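Local coordinates for protein putative oxidoreductase (Bacteroides fragilis NCTC 9343, PDB 3FHL) that is a putative oxidoreductase of the Gfo/Idh/MocA family, probably carrying out a nucleotide-dependent redox reaction through its NAD-binding Rossmann domain, at residues C[144-149]-C[244-249]; C[135-140]-C[298-303]; C[216-221]-C[229-234]; C[189-194]-C[222-227]. One frame throughout, in Å; residues are numbered along the deposited sequence.

Contact 1 (C[144-149]-C[244-249]); sequences GRLVEY and FALHGT
Tyr149 and Phe244 run abreast with their rings set obliquely, the planes 51° apart and the centroids 5.8 Å from each other. The touching is done near the phenol end, where Tyr149 OH lies 3.3 Å from Phe244 CE2, at the edge of the phenylalanine ring. Leu246 keeps alongside the same tyrosine, its CG 3.9 Å from Tyr149 CD1. Leu146 points away at its root, but with CG anti to the backbone N (chi1 -173°) its CD1 swings back to Leu246 CD2 and His247 O. Helices 129-139 and 180-191 cover this apolar face. On the other face Glu148 and His247 extend in parallel, with carboxylate and ring planes 58° apart; Glu148 OE2 forms a salt bridge with Lys232 of the second subunit, and His247 ND1 bonds Ser252. Further along, Thr249 CG2 sits over one face of the Arg145 guanidinium, toward its rim and 3.5 Å from Arg145 NH2, which bonds Leu204 O of the second subunit; Thr249 OG1 accepts from Arg145 N at 3.0 Å. Between these groups, His247 O receives two donors, Val147 N at 2.8 Å and Glu148 N at 3.1 Å. Two residues thus face one across antiparallel strands 146-149 and 244-248, which is a classic beta bulge, set in the large mixed sheet of the C-terminal alpha/beta domain.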
loop_
_atom_site.group_PDB
_atom_site.type_symbol
_atom_site.label_atom_id
_atom_site.label_comp_id
_atom_site.label_asym_id
_atom_site.label_seq_id
_atom_site.Cartn_x
_atom_site.Cartn_y
_atom_site.Cartn_z
ATOM N N GLY C 144 11.293 -0.493 18.542
ATOM C CA GLY C 144 10.930 0.589 19.452
ATOM C C GLY C 144 9.425 0.558 19.611
ATOM O O GLY C 144 8.843 -0.511 19.740
ATOM N N ARG C 145 8.787 1.724 19.605
ATOM C CA ARG C 145 7.320 1.793 19.611
ATOM C C ARG C 145 6.818 1.613 18.173
ATOM O O ARG C 145 7.224 2.368 17.293
ATOM C CB ARG C 145 6.871 3.139 20.168
ATOM C CG ARG C 145 5.396 3.439 19.978
ATOM C CD ARG C 145 4.971 4.695 20.706
ATOM N NE ARG C 145 5.764 5.885 20.387
ATOM C CZ ARG C 145 5.480 6.744 19.409
ATOM N NH1 ARG C 145 4.440 6.534 18.613
ATOM N NH2 ARG C 145 6.249 7.808 19.214
ATOM N N LEU C 146 5.958 0.624 17.934
ATOM C CA LEU C 146 5.417 0.390 16.586
ATOM C C LEU C 146 4.451 1.501 16.192
ATOM O O LEU C 146 3.598 1.919 16.999
ATOM C CB LEU C 146 4.702 -0.961 16.489
ATOM C CG LEU C 146 4.238 -1.415 15.090
ATOM C CD1 LEU C 146 5.402 -1.921 14.281
ATOM C CD2 LEU C 146 3.162 -2.477 15.213
ATOM N N VAL C 147 4.595 1.986 14.956
ATOM C CA VAL C 147 3.692 3.021 14.436
ATOM C C VAL C 147 2.901 2.590 13.206
ATOM O O VAL C 147 1.840 3.154 12.926
ATOM C CB VAL C 147 4.423 4.375 14.182
ATOM C CG1 VAL C 147 5.146 4.850 15.435
ATOM C CG2 VAL C 147 5.410 4.278 13.006
ATOM N N GLU C 148 3.392 1.587 12.475
ATOM C CA GLU C 148 2.723 1.171 11.248
ATOM C C GLU C 148 2.886 -0.316 10.974
ATOM O O GLU C 148 3.958 -0.866 11.176
ATOM C CB GLU C 148 3.230 1.991 10.041
ATOM C CG GLU C 148 2.564 1.601 8.715
ATOM C CD GLU C 148 2.751 2.618 7.592
ATOM O OE1 GLU C 148 3.830 3.255 7.529
ATOM O OE2 GLU C 148 1.811 2.753 6.768
ATOM N N TYR C 149 1.809 -0.937 10.496
ATOM C CA TYR C 149 1.761 -2.363 10.216
ATOM C C TYR C 149 1.104 -2.525 8.862
ATOM O O TYR C 149 -0.056 -2.129 8.670
ATOM C CB TYR C 149 0.894 -3.041 11.291
ATOM C CG TYR C 149 0.571 -4.510 11.101
ATOM C CD1 TYR C 149 1.447 -5.500 11.568
ATOM C CD2 TYR C 149 -0.628 -4.909 10.504
ATOM C CE1 TYR C 149 1.134 -6.840 11.445
ATOM C CE2 TYR C 149 -0.953 -6.249 10.362
ATOM C CZ TYR C 149 -0.069 -7.212 10.845
ATOM O OH TYR C 149 -0.380 -8.535 10.704
ATOM N N PHE C 244 5.126 -8.456 4.834
ATOM C CA PHE C 244 4.988 -7.561 5.978
ATOM C C PHE C 244 5.931 -6.390 5.843
ATOM O O PHE C 244 7.082 -6.545 5.417
ATOM C CB PHE C 244 5.301 -8.274 7.299
ATOM C CG PHE C 244 4.209 -9.207 7.774
ATOM C CD1 PHE C 244 4.381 -10.589 7.699
ATOM C CD2 PHE C 244 3.013 -8.709 8.301
ATOM C CE1 PHE C 244 3.361 -11.468 8.140
ATOM C CE2 PHE C 244 2.006 -9.574 8.733
ATOM C CZ PHE C 244 2.176 -10.949 8.656
ATOM N N ALA C 245 5.449 -5.212 6.219
ATOM C CA ALA C 245 6.341 -4.082 6.437
ATOM C C ALA C 245 5.862 -3.430 7.707
ATOM O O ALA C 245 4.727 -2.984 7.782
ATOM C CB ALA C 245 6.294 -3.089 5.268
ATOM N N LEU C 246 6.725 -3.417 8.712
ATOM C CA LEU C 246 6.396 -2.798 9.986
ATOM C C LEU C 246 7.372 -1.675 10.225
ATOM O O LEU C 246 8.535 -1.800 9.883
ATOM C CB LEU C 246 6.482 -3.825 11.123
ATOM C CG LEU C 246 5.263 -4.739 11.314
ATOM C CD1 LEU C 246 5.185 -5.797 10.256
ATOM C CD2 LEU C 246 5.353 -5.403 12.679
ATOM N N HIS C 247 6.891 -0.587 10.820
ATOM C CA HIS C 247 7.740 0.567 11.068
ATOM C C HIS C 247 7.536 0.989 12.497
ATOM O O HIS C 247 6.409 1.056 12.965
ATOM C CB HIS C 247 7.388 1.734 10.103
ATOM C CG HIS C 247 7.641 1.416 8.656
ATOM N ND1 HIS C 247 8.900 1.164 8.160
ATOM C CD2 HIS C 247 6.793 1.284 7.609
ATOM C CE1 HIS C 247 8.818 0.877 6.873
ATOM N NE2 HIS C 247 7.549 0.951 6.510
ATOM N N GLY C 248 8.635 1.273 13.187
ATOM C CA GLY C 248 8.563 1.807 14.538
ATOM C C GLY C 248 9.469 3.003 14.696
ATOM O O GLY C 248 10.130 3.427 13.730
ATOM N N THR C 249 9.507 3.545 15.909
ATOM C CA THR C 249 10.357 4.707 16.227
ATOM C C THR C 249 11.847 4.444 16.016
ATOM O O THR C 249 12.591 5.346 15.638
ATOM C CB THR C 249 10.124 5.224 17.680
ATOM O OG1 THR C 249 10.290 4.143 18.623
ATOM C CG2 THR C 249 8.714 5.793 17.811
#

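Contact 2 (C[135-140]-C[298-303]); sequences RDILAK and RKYPGI
Tyr300 loses the most surface here, and its hydroxyl and one ring face do separate work. Tyr300 OH donates to Asp136 OD2 across 2.6 Å, a short bond that reaches the carboxylate from above its plane, 35° out of it, whereas the oxygen lies in the plane of the tyrosine ring. Asp136 is placed for this by a CG anti to its own backbone N (chi1 -167°), which turns the carboxylate off the helix toward the ring. Its other oxygen, OD1, takes a salt bridge from Lys140 NZ at 2.9 Å, on the syn side but tilted out of the carboxylate plane, so both oxygens are engaged and the rotation of the group is restrained.

The bond ties helix 129-139 to the chain around the end of strand 294-299, an outermost strand, within this chain, of the mixed sheet in the C-terminal alpha/beta domain; the helix packs across that sheet. Over the tyrosine face comes Ile137, whose CG1 makes a CH-pi contact 4.2 Å from the centroid of the Tyr300 ring and 27° off the normal. The two side chains overlap while heading opposite ways, and Tyr253 touches both. Ile303 lies nearly perpendicular to Asp136, with Ile303 CG1 3.8 Å from Asp136 CB, while the backbone N of Ile303 bonds Thr133 OG1.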
loop_
_atom_site.group_PDB
_atom_site.type_symbol
_atom_site.label_atom_id
_atom_site.label_comp_id
_atom_site.label_asym_id
_atom_site.label_seq_id
_atom_site.Cartn_x
_atom_site.Cartn_y
_atom_site.Cartn_z
ATOM N N ARG C 135 5.291 -11.530 15.553
ATOM C CA ARG C 135 4.973 -11.550 16.997
ATOM C C ARG C 135 6.243 -11.464 17.865
ATOM O O ARG C 135 6.281 -10.713 18.848
ATOM C CB ARG C 135 4.154 -12.797 17.369
ATOM C CG ARG C 135 2.772 -12.912 16.733
ATOM C CD ARG C 135 1.900 -13.928 17.506
ATOM N NE ARG C 135 1.046 -13.253 18.486
ATOM C CZ ARG C 135 -0.264 -13.460 18.634
ATOM N NH1 ARG C 135 -0.909 -14.372 17.905
ATOM N NH2 ARG C 135 -0.932 -12.761 19.543
ATOM N N ASP C 136 7.280 -12.211 17.470
ATOM C CA ASP C 136 8.585 -12.216 18.131
ATOM C C ASP C 136 9.270 -10.846 18.153
ATOM O O ASP C 136 9.747 -10.410 19.204
ATOM C CB ASP C 136 9.509 -13.239 17.461
ATOM C CG ASP C 136 10.758 -13.538 18.282
ATOM O OD1 ASP C 136 10.616 -13.850 19.480
ATOM O OD2 ASP C 136 11.882 -13.483 17.725
ATOM N N ILE C 137 9.301 -10.175 16.997
ATOM C CA ILE C 137 9.887 -8.831 16.850
ATOM C C ILE C 137 9.167 -7.828 17.755
ATOM O O ILE C 137 9.798 -7.013 18.422
ATOM C CB ILE C 137 9.827 -8.381 15.360
ATOM C CG1 ILE C 137 10.954 -9.046 14.578
ATOM C CG2 ILE C 137 9.910 -6.855 15.209
ATOM C CD1 ILE C 137 10.528 -9.528 13.250
ATOM N N LEU C 138 7.844 -7.917 17.787
ATOM C CA LEU C 138 7.036 -7.036 18.631
ATOM C C LEU C 138 7.207 -7.341 20.124
ATOM O O LEU C 138 7.340 -6.416 20.941
ATOM C CB LEU C 138 5.561 -7.118 18.224
ATOM C CG LEU C 138 5.231 -6.663 16.789
ATOM C CD1 LEU C 138 3.783 -6.971 16.466
ATOM C CD2 LEU C 138 5.555 -5.183 16.569
ATOM N N ALA C 139 7.209 -8.628 20.469
ATOM C CA ALA C 139 7.475 -9.093 21.845
ATOM C C ALA C 139 8.801 -8.544 22.386
ATOM O O ALA C 139 8.891 -8.132 23.544
ATOM C CB ALA C 139 7.466 -10.641 21.896
ATOM N N LYS C 140 9.811 -8.513 21.520
ATOM C CA LYS C 140 11.159 -8.077 21.873
ATOM C C LYS C 140 11.371 -6.561 21.753
ATOM O O LYS C 140 12.477 -6.070 22.025
ATOM C CB LYS C 140 12.186 -8.821 21.009
ATOM C CG LYS C 140 12.355 -10.326 21.340
ATOM C CD LYS C 140 13.345 -11.000 20.377
ATOM C CE LYS C 140 13.775 -12.399 20.846
ATOM N NZ LYS C 140 12.664 -13.245 21.370
ATOM N N ARG C 298 20.241 -6.245 8.927
ATOM C CA ARG C 298 20.540 -7.610 8.590
ATOM C C ARG C 298 19.338 -8.496 8.568
ATOM O O ARG C 298 18.332 -8.141 9.078
ATOM C CB ARG C 298 21.566 -8.172 9.538
ATOM C CG ARG C 298 21.049 -8.429 10.878
ATOM C CD ARG C 298 22.119 -8.338 11.934
ATOM N NE ARG C 298 21.521 -8.716 13.196
ATOM C CZ ARG C 298 21.827 -8.221 14.377
ATOM N NH1 ARG C 298 21.169 -8.642 15.410
ATOM N NH2 ARG C 298 22.772 -7.330 14.530
ATOM N N LYS C 299 19.464 -9.651 7.947
ATOM C CA LYS C 299 18.407 -10.648 7.966
ATOM C C LYS C 299 18.149 -11.126 9.394
ATOM O O LYS C 299 19.083 -11.313 10.182
ATOM C CB LYS C 299 18.730 -11.813 7.024
ATOM C CG LYS C 299 18.641 -11.446 5.552
ATOM C CD LYS C 299 17.344 -10.672 5.244
ATOM C CE LYS C 299 17.045 -10.639 3.779
ATOM N NZ LYS C 299 16.657 -11.991 3.278
ATOM N N TYR C 300 16.873 -11.273 9.737
ATOM C CA TYR C 300 16.487 -11.625 11.100
ATOM C C TYR C 300 16.146 -13.112 11.163
ATOM O O TYR C 300 15.180 -13.536 10.526
ATOM C CB TYR C 300 15.288 -10.780 11.550
ATOM C CG TYR C 300 14.880 -11.050 12.979
ATOM C CD1 TYR C 300 15.671 -10.632 14.032
ATOM C CD2 TYR C 300 13.715 -11.755 13.270
ATOM C CE1 TYR C 300 15.309 -10.891 15.346
ATOM C CE2 TYR C 300 13.340 -12.019 14.578
ATOM C CZ TYR C 300 14.139 -11.583 15.611
ATOM O OH TYR C 300 13.764 -11.835 16.908
ATOM N N PRO C 301 16.949 -13.911 11.914
ATOM C CA PRO C 301 16.667 -15.343 12.053
ATOM C C PRO C 301 15.289 -15.513 12.671
ATOM O O PRO C 301 15.054 -15.076 13.799
ATOM C CB PRO C 301 17.766 -15.839 13.006
ATOM C CG PRO C 301 18.868 -14.818 12.891
ATOM C CD PRO C 301 18.158 -13.514 12.660
ATOM N N GLY C 302 14.375 -16.093 11.907
ATOM C CA GLY C 302 12.983 -16.069 12.297
ATOM C C GLY C 302 12.546 -17.242 13.146
ATOM O O GLY C 302 13.342 -18.125 13.482
ATOM N N ILE C 303 11.268 -17.214 13.506
ATOM C CA ILE C 303 10.582 -18.330 14.132
ATOM C C ILE C 303 10.090 -19.288 13.050
ATOM O O ILE C 303 9.511 -18.848 12.062
ATOM C CB ILE C 303 9.378 -17.815 14.953
ATOM C CG1 ILE C 303 9.832 -16.761 15.978
ATOM C CG2 ILE C 303 8.644 -18.955 15.643
ATOM C CD1 ILE C 303 10.840 -17.248 16.979
#

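Contact 3 (C[216-221]-C[229-234]); sequences IHLLHP and ITLKAS
Ile216 and Leu231 pair through both backbone bonds in a beta hairpin whose arms are strands 213-221 and 228-234, part of the mixed sheet of the C-terminal domain. This end is regular: Ile216 N gives its hydrogen to Leu231 O at 2.8 Å, and Leu231 N returns one to Ile216 O at 2.9 Å. The hairpin is antiparallel, with the short strand axes at 156°.

The face carrying Ile216, Leu218, Ile229 and Leu231 is closely packed. Leu218 CD1 meets Leu231 CD1 at 3.8 Å, the two side chains nearly perpendicular. Ile229 has the largest area buried between the segments. It is modelled in two conformers; in the one described here Ile229 CG2 lies 3.9 Å from Leu218 CG, and an extended second torsion (chi2 -172°), with CG1 anti to the carbonyl carbon, carries CD1 out to meet Pro221 CG tip to tip at 3.7 Å. Helix 180-191 covers this side, touching Leu218, Pro221, Ile229 and Leu231.

Toward the turn the backbone pairing loosens. Leu218 N is buried without a partner in the model, and beside it a water bridges the strands, donating to Leu218 O and accepting from Ile229 N. The opposite face, which carries His217 and Thr230, belongs to the dimer interface: His217 NE2 bonds His217 NE2 of the second subunit. On the ring's other nitrogen, His217 ND1 donates to Ile229 O at 3.1 Å, with the carbonyl oxygen close to the ring plane, 12° out of it.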
loop_
_atom_site.group_PDB
_atom_site.type_symbol
_atom_site.label_atom_id
_atom_site.label_comp_id
_atom_site.label_asym_id
_atom_site.label_seq_id
_atom_site.Cartn_x
_atom_site.Cartn_y
_atom_site.Cartn_z
ATOM N N ILE C 216 -7.439 -2.440 2.697
ATOM C CA ILE C 216 -8.251 -2.218 3.891
ATOM C C ILE C 216 -7.451 -1.474 4.931
ATOM O O ILE C 216 -6.312 -1.821 5.234
ATOM C CB ILE C 216 -8.774 -3.559 4.477
ATOM C CG1 ILE C 216 -9.677 -4.264 3.452
ATOM C CG2 ILE C 216 -9.498 -3.324 5.809
ATOM C CD1 ILE C 216 -9.968 -5.735 3.753
ATOM N N HIS C 217 -8.063 -0.446 5.499
ATOM C CA HIS C 217 -7.498 0.216 6.651
ATOM C C HIS C 217 -8.382 -0.060 7.845
ATOM O O HIS C 217 -9.582 0.191 7.793
ATOM C CB HIS C 217 -7.381 1.720 6.411
ATOM C CG HIS C 217 -6.438 2.056 5.305
ATOM N ND1 HIS C 217 -5.091 1.788 5.387
ATOM C CD2 HIS C 217 -6.649 2.572 4.073
ATOM C CE1 HIS C 217 -4.505 2.151 4.261
ATOM N NE2 HIS C 217 -5.428 2.636 3.449
ATOM N N LEU C 218 -7.772 -0.590 8.902
ATOM C CA LEU C 218 -8.467 -0.811 10.169
ATOM C C LEU C 218 -8.087 0.366 11.037
ATOM O O LEU C 218 -6.924 0.525 11.434
ATOM C CB LEU C 218 -8.056 -2.149 10.806
ATOM C CG LEU C 218 -8.179 -3.408 9.963
ATOM C CD1 LEU C 218 -7.833 -4.622 10.822
ATOM C CD2 LEU C 218 -9.582 -3.542 9.436
ATOM N N LEU C 219 -9.069 1.223 11.288
ATOM C CA LEU C 219 -8.814 2.534 11.866
ATOM C C LEU C 219 -9.015 2.475 13.371
ATOM O O LEU C 219 -10.075 2.065 13.836
ATOM C CB LEU C 219 -9.734 3.591 11.215
ATOM C CG LEU C 219 -9.749 3.604 9.670
ATOM C CD1 LEU C 219 -10.977 4.295 9.082
ATOM C CD2 LEU C 219 -8.479 4.214 9.113
ATOM N N HIS C 220 -7.972 2.868 14.102
ATOM C CA HIS C 220 -7.916 2.854 15.571
ATOM C C HIS C 220 -8.256 1.492 16.218
ATOM O O HIS C 220 -9.301 1.349 16.868
ATOM C CB HIS C 220 -8.772 3.985 16.171
ATOM C CG HIS C 220 -8.497 5.338 15.585
ATOM N ND1 HIS C 220 -7.352 6.057 15.863
ATOM C CD2 HIS C 220 -9.221 6.101 14.730
ATOM C CE1 HIS C 220 -7.385 7.206 15.211
ATOM N NE2 HIS C 220 -8.506 7.255 14.513
ATOM N N PRO C 221 -7.380 0.484 16.030
ATOM C CA PRO C 221 -7.630 -0.804 16.684
ATOM C C PRO C 221 -7.503 -0.666 18.212
ATOM O O PRO C 221 -6.647 0.072 18.671
ATOM C CB PRO C 221 -6.570 -1.714 16.077
ATOM C CG PRO C 221 -5.497 -0.822 15.610
ATOM C CD PRO C 221 -6.146 0.466 15.217
ATOM N N ILE C 229 -2.755 0.760 10.145
ATOM C CA ILE C 229 -2.910 -0.601 9.614
ATOM C C ILE C 229 -3.322 -0.616 8.147
ATOM O O ILE C 229 -4.321 -0.014 7.772
ATOM C CB ILE C 229 -3.964 -1.421 10.423
ATOM C CG1 ILE C 229 -3.478 -1.690 11.847
ATOM C CG2 ILE C 229 -4.304 -2.742 9.719
ATOM C CD1 ILE C 229 -4.357 -2.646 12.614
ATOM N N THR C 230 -2.550 -1.314 7.317
ATOM C CA THR C 230 -2.956 -1.548 5.928
ATOM C C THR C 230 -2.930 -3.035 5.631
ATOM O O THR C 230 -1.896 -3.688 5.806
ATOM C CB THR C 230 -2.020 -0.854 4.907
ATOM O OG1 THR C 230 -1.845 0.513 5.258
ATOM C CG2 THR C 230 -2.607 -0.908 3.517
ATOM N N LEU C 231 -4.056 -3.566 5.162
ATOM C CA LEU C 231 -4.132 -4.955 4.695
ATOM C C LEU C 231 -4.452 -4.976 3.203
ATOM O O LEU C 231 -5.364 -4.286 2.741
ATOM C CB LEU C 231 -5.187 -5.741 5.497
ATOM C CG LEU C 231 -5.172 -5.523 7.021
ATOM C CD1 LEU C 231 -6.389 -6.165 7.665
ATOM C CD2 LEU C 231 -3.888 -6.101 7.636
ATOM N N LYS C 232 -3.702 -5.764 2.443
ATOM C CA LYS C 232 -3.818 -5.736 0.991
ATOM C C LYS C 232 -3.658 -7.101 0.378
ATOM O O LYS C 232 -2.905 -7.922 0.890
ATOM C CB LYS C 232 -2.697 -4.887 0.394
ATOM C CG LYS C 232 -2.995 -3.453 0.153
ATOM C CD LYS C 232 -1.817 -2.778 -0.574
ATOM C CE LYS C 232 -2.000 -2.758 -2.079
ATOM N NZ LYS C 232 -1.003 -1.808 -2.698
ATOM N N ALA C 233 -4.327 -7.315 -0.748
ATOM C CA ALA C 233 -4.008 -8.449 -1.619
ATOM C C ALA C 233 -4.398 -8.137 -3.043
ATOM O O ALA C 233 -5.311 -7.352 -3.274
ATOM C CB ALA C 233 -4.701 -9.730 -1.162
ATOM N N SER C 234 -3.720 -8.777 -3.996
ATOM C CA SER C 234 -3.983 -8.531 -5.403
ATOM C C SER C 234 -3.478 -9.702 -6.218
ATOM O O SER C 234 -2.475 -10.319 -5.862
ATOM C CB SER C 234 -3.281 -7.242 -5.870
ATOM O OG SER C 234 -3.519 -6.994 -7.255
HETATM O O HOH W 1 -5.007 2.471 10.561
#

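Contact 4 (C[189-194]-C[222-227]); sequences QLFGMP and SLAPNV
Phe191 and Met193 each offer a backbone carbonyl to the loop 222-227. Leu223 N donates to Phe191 O at 2.7 Å and Ser222 N to Met193 O at 2.8 Å, both donors standing above the carbonyl planes, by 35° and 44°. Between the two acceptors lies Gly192, the first residue to leave helical geometry after helix 180-191. Its positive phi of 90° turns the chain away from the helix, and these backbone angles by themselves call for glycine. On the other segment, residues Ala224 to Val227 form a type I beta turn, with Val227 N bonded to Ala224 O.

Leu223 leans over the end of the helix: its CB is 3.3 Å from Phe191 O, and Leu223 CD1 reaches 3.8 Å from Gly192 N. Ala224 CB touches the Phe191 ring obliquely, 4.0 Å from Phe191 CD1. That ring is also held from within its own segment, because Leu190 CB sits over the centre of one face, and it meets Tyr149 edge-to-face beyond the contact. Ser222 is modelled in two conformers; in the one described here its OG lies 3.4 Å from Gly192 CA, and Ser222 OG and Met193 N meet at one water, which accepts from the nitrogen.

The carbonyl of Phe191 at the helix end and that of Met193 just after it thus both find N-H donors in the loop, with Leu223 and Ala224 packing beside them. Because both direct bonds join main-chain groups, the loop is fixed on the helix end with little dependence on side-chain chemistry.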
loop_
_atom_site.group_PDB
_atom_site.type_symbol
_atom_site.label_atom_id
_atom_site.label_comp_id
_atom_site.label_asym_id
_atom_site.label_seq_id
_atom_site.Cartn_x
_atom_site.Cartn_y
_atom_site.Cartn_z
ATOM N N GLN C 189 -5.732 -10.210 16.152
ATOM C CA GLN C 189 -4.920 -10.855 17.196
ATOM C C GLN C 189 -3.865 -9.918 17.788
ATOM O O GLN C 189 -3.668 -9.876 19.010
ATOM C CB GLN C 189 -4.284 -12.158 16.683
ATOM C CG GLN C 189 -5.284 -13.314 16.581
ATOM C CD GLN C 189 -5.977 -13.614 17.923
ATOM O OE1 GLN C 189 -5.321 -13.988 18.897
ATOM N NE2 GLN C 189 -7.300 -13.446 17.969
ATOM N N LEU C 190 -3.204 -9.140 16.937
ATOM C CA LEU C 190 -2.168 -8.243 17.434
ATOM C C LEU C 190 -2.679 -6.953 18.054
ATOM O O LEU C 190 -2.096 -6.481 19.020
ATOM C CB LEU C 190 -1.150 -7.908 16.339
ATOM C CG LEU C 190 -0.408 -9.062 15.662
ATOM C CD1 LEU C 190 0.451 -8.524 14.535
ATOM C CD2 LEU C 190 0.444 -9.848 16.646
ATOM N N PHE C 191 -3.755 -6.383 17.506
ATOM C CA PHE C 191 -4.080 -4.976 17.789
ATOM C C PHE C 191 -5.502 -4.735 18.254
ATOM O O PHE C 191 -5.825 -3.629 18.658
ATOM C CB PHE C 191 -3.814 -4.085 16.558
ATOM C CG PHE C 191 -2.436 -4.230 15.990
ATOM C CD1 PHE C 191 -1.323 -3.856 16.730
ATOM C CD2 PHE C 191 -2.252 -4.759 14.723
ATOM C CE1 PHE C 191 -0.038 -4.011 16.216
ATOM C CE2 PHE C 191 -0.982 -4.896 14.197
ATOM C CZ PHE C 191 0.129 -4.527 14.942
ATOM N N GLY C 192 -6.349 -5.755 18.166
ATOM C CA GLY C 192 -7.753 -5.624 18.580
ATOM C C GLY C 192 -8.676 -5.173 17.462
ATOM O O GLY C 192 -8.248 -4.975 16.319
ATOM N N MET C 193 -9.953 -5.021 17.789
ATOM C CA MET C 193 -10.949 -4.550 16.836
ATOM C C MET C 193 -10.853 -3.036 16.594
ATOM O O MET C 193 -10.646 -2.262 17.538
ATOM C CB MET C 193 -12.365 -4.973 17.265
ATOM C CG MET C 193 -12.604 -6.485 17.182
ATOM S SD MET C 193 -12.881 -7.178 15.539
ATOM C CE MET C 193 -14.589 -6.720 15.225
ATOM N N PRO C 194 -10.986 -2.612 15.321
ATOM C CA PRO C 194 -10.908 -1.187 14.993
ATOM C C PRO C 194 -12.205 -0.416 15.307
ATOM O O PRO C 194 -13.286 -1.005 15.378
ATOM C CB PRO C 194 -10.655 -1.208 13.485
ATOM C CG PRO C 194 -11.357 -2.414 13.020
ATOM C CD PRO C 194 -11.214 -3.430 14.115
ATOM N N SER C 222 -8.361 -1.361 18.968
ATOM C CA SER C 222 -8.497 -1.141 20.416
ATOM C C SER C 222 -7.200 -1.197 21.228
ATOM O O SER C 222 -6.997 -0.374 22.122
ATOM C CB SER C 222 -9.531 -2.106 21.009
ATOM O OG SER C 222 -9.124 -3.453 20.838
ATOM N N LEU C 223 -6.325 -2.150 20.920
ATOM C CA LEU C 223 -5.126 -2.358 21.742
ATOM C C LEU C 223 -3.971 -1.438 21.382
ATOM O O LEU C 223 -2.999 -1.345 22.115
ATOM C CB LEU C 223 -4.680 -3.830 21.707
ATOM C CG LEU C 223 -5.764 -4.884 21.954
ATOM C CD1 LEU C 223 -5.214 -6.288 21.709
ATOM C CD2 LEU C 223 -6.381 -4.750 23.367
ATOM N N ALA C 224 -4.097 -0.753 20.250
ATOM C CA ALA C 224 -3.050 0.128 19.748
ATOM C C ALA C 224 -3.670 1.139 18.773
ATOM O O ALA C 224 -3.450 1.046 17.564
ATOM C CB ALA C 224 -1.972 -0.698 19.053
ATOM N N PRO C 225 -4.457 2.107 19.293
ATOM C CA PRO C 225 -5.266 2.930 18.386
ATOM C C PRO C 225 -4.510 3.966 17.536
ATOM O O PRO C 225 -5.116 4.565 16.651
ATOM C CB PRO C 225 -6.281 3.605 19.328
ATOM C CG PRO C 225 -5.593 3.672 20.635
ATOM C CD PRO C 225 -4.647 2.498 20.710
ATOM N N ASN C 226 -3.210 4.144 17.782
ATOM C CA ASN C 226 -2.365 5.056 17.006
ATOM C C ASN C 226 -1.493 4.350 15.973
ATOM O O ASN C 226 -0.699 5.003 15.281
ATOM C CB ASN C 226 -1.449 5.845 17.928
ATOM C CG ASN C 226 -2.206 6.727 18.888
ATOM O OD1 ASN C 226 -3.303 7.197 18.592
ATOM N ND2 ASN C 226 -1.617 6.958 20.056
ATOM N N VAL C 227 -1.610 3.023 15.889
ATOM C CA VAL C 227 -0.875 2.263 14.866
ATOM C C VAL C 227 -1.678 2.275 13.571
ATOM O O VAL C 227 -2.880 1.982 13.572
ATOM C CB VAL C 227 -0.555 0.783 15.300
ATOM C CG1 VAL C 227 0.166 0.012 14.172
ATOM C CG2 VAL C 227 0.336 0.758 16.531
HETATM O O HOH W 2 -10.814 -5.577 20.556
#

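From the N terminus, the Rossmann strands and helices come first, and all four contacts follow within the C-terminal domain. Contact 2 closes the longest loop, from helix 129-139 to segment 298-303, and contains the other three. Contact 1 lies within it, pairing strands 146-154 and 244-248, and encloses contacts 3 and 4. Those two cross: after helix 180-191 come strands 194-202 and 213-221, the connection 222-227 and strand 228-234. Contact 4 joins the helix end to that connection, and contact 3 closes the short hairpin turn. Physically, Tyr149 joins contacts 1 and 3 through Thr230, Phe191 packs against contacts 1 and 3, and Leu138 and Arg135 bring contact 2 onto contacts 1 and 4.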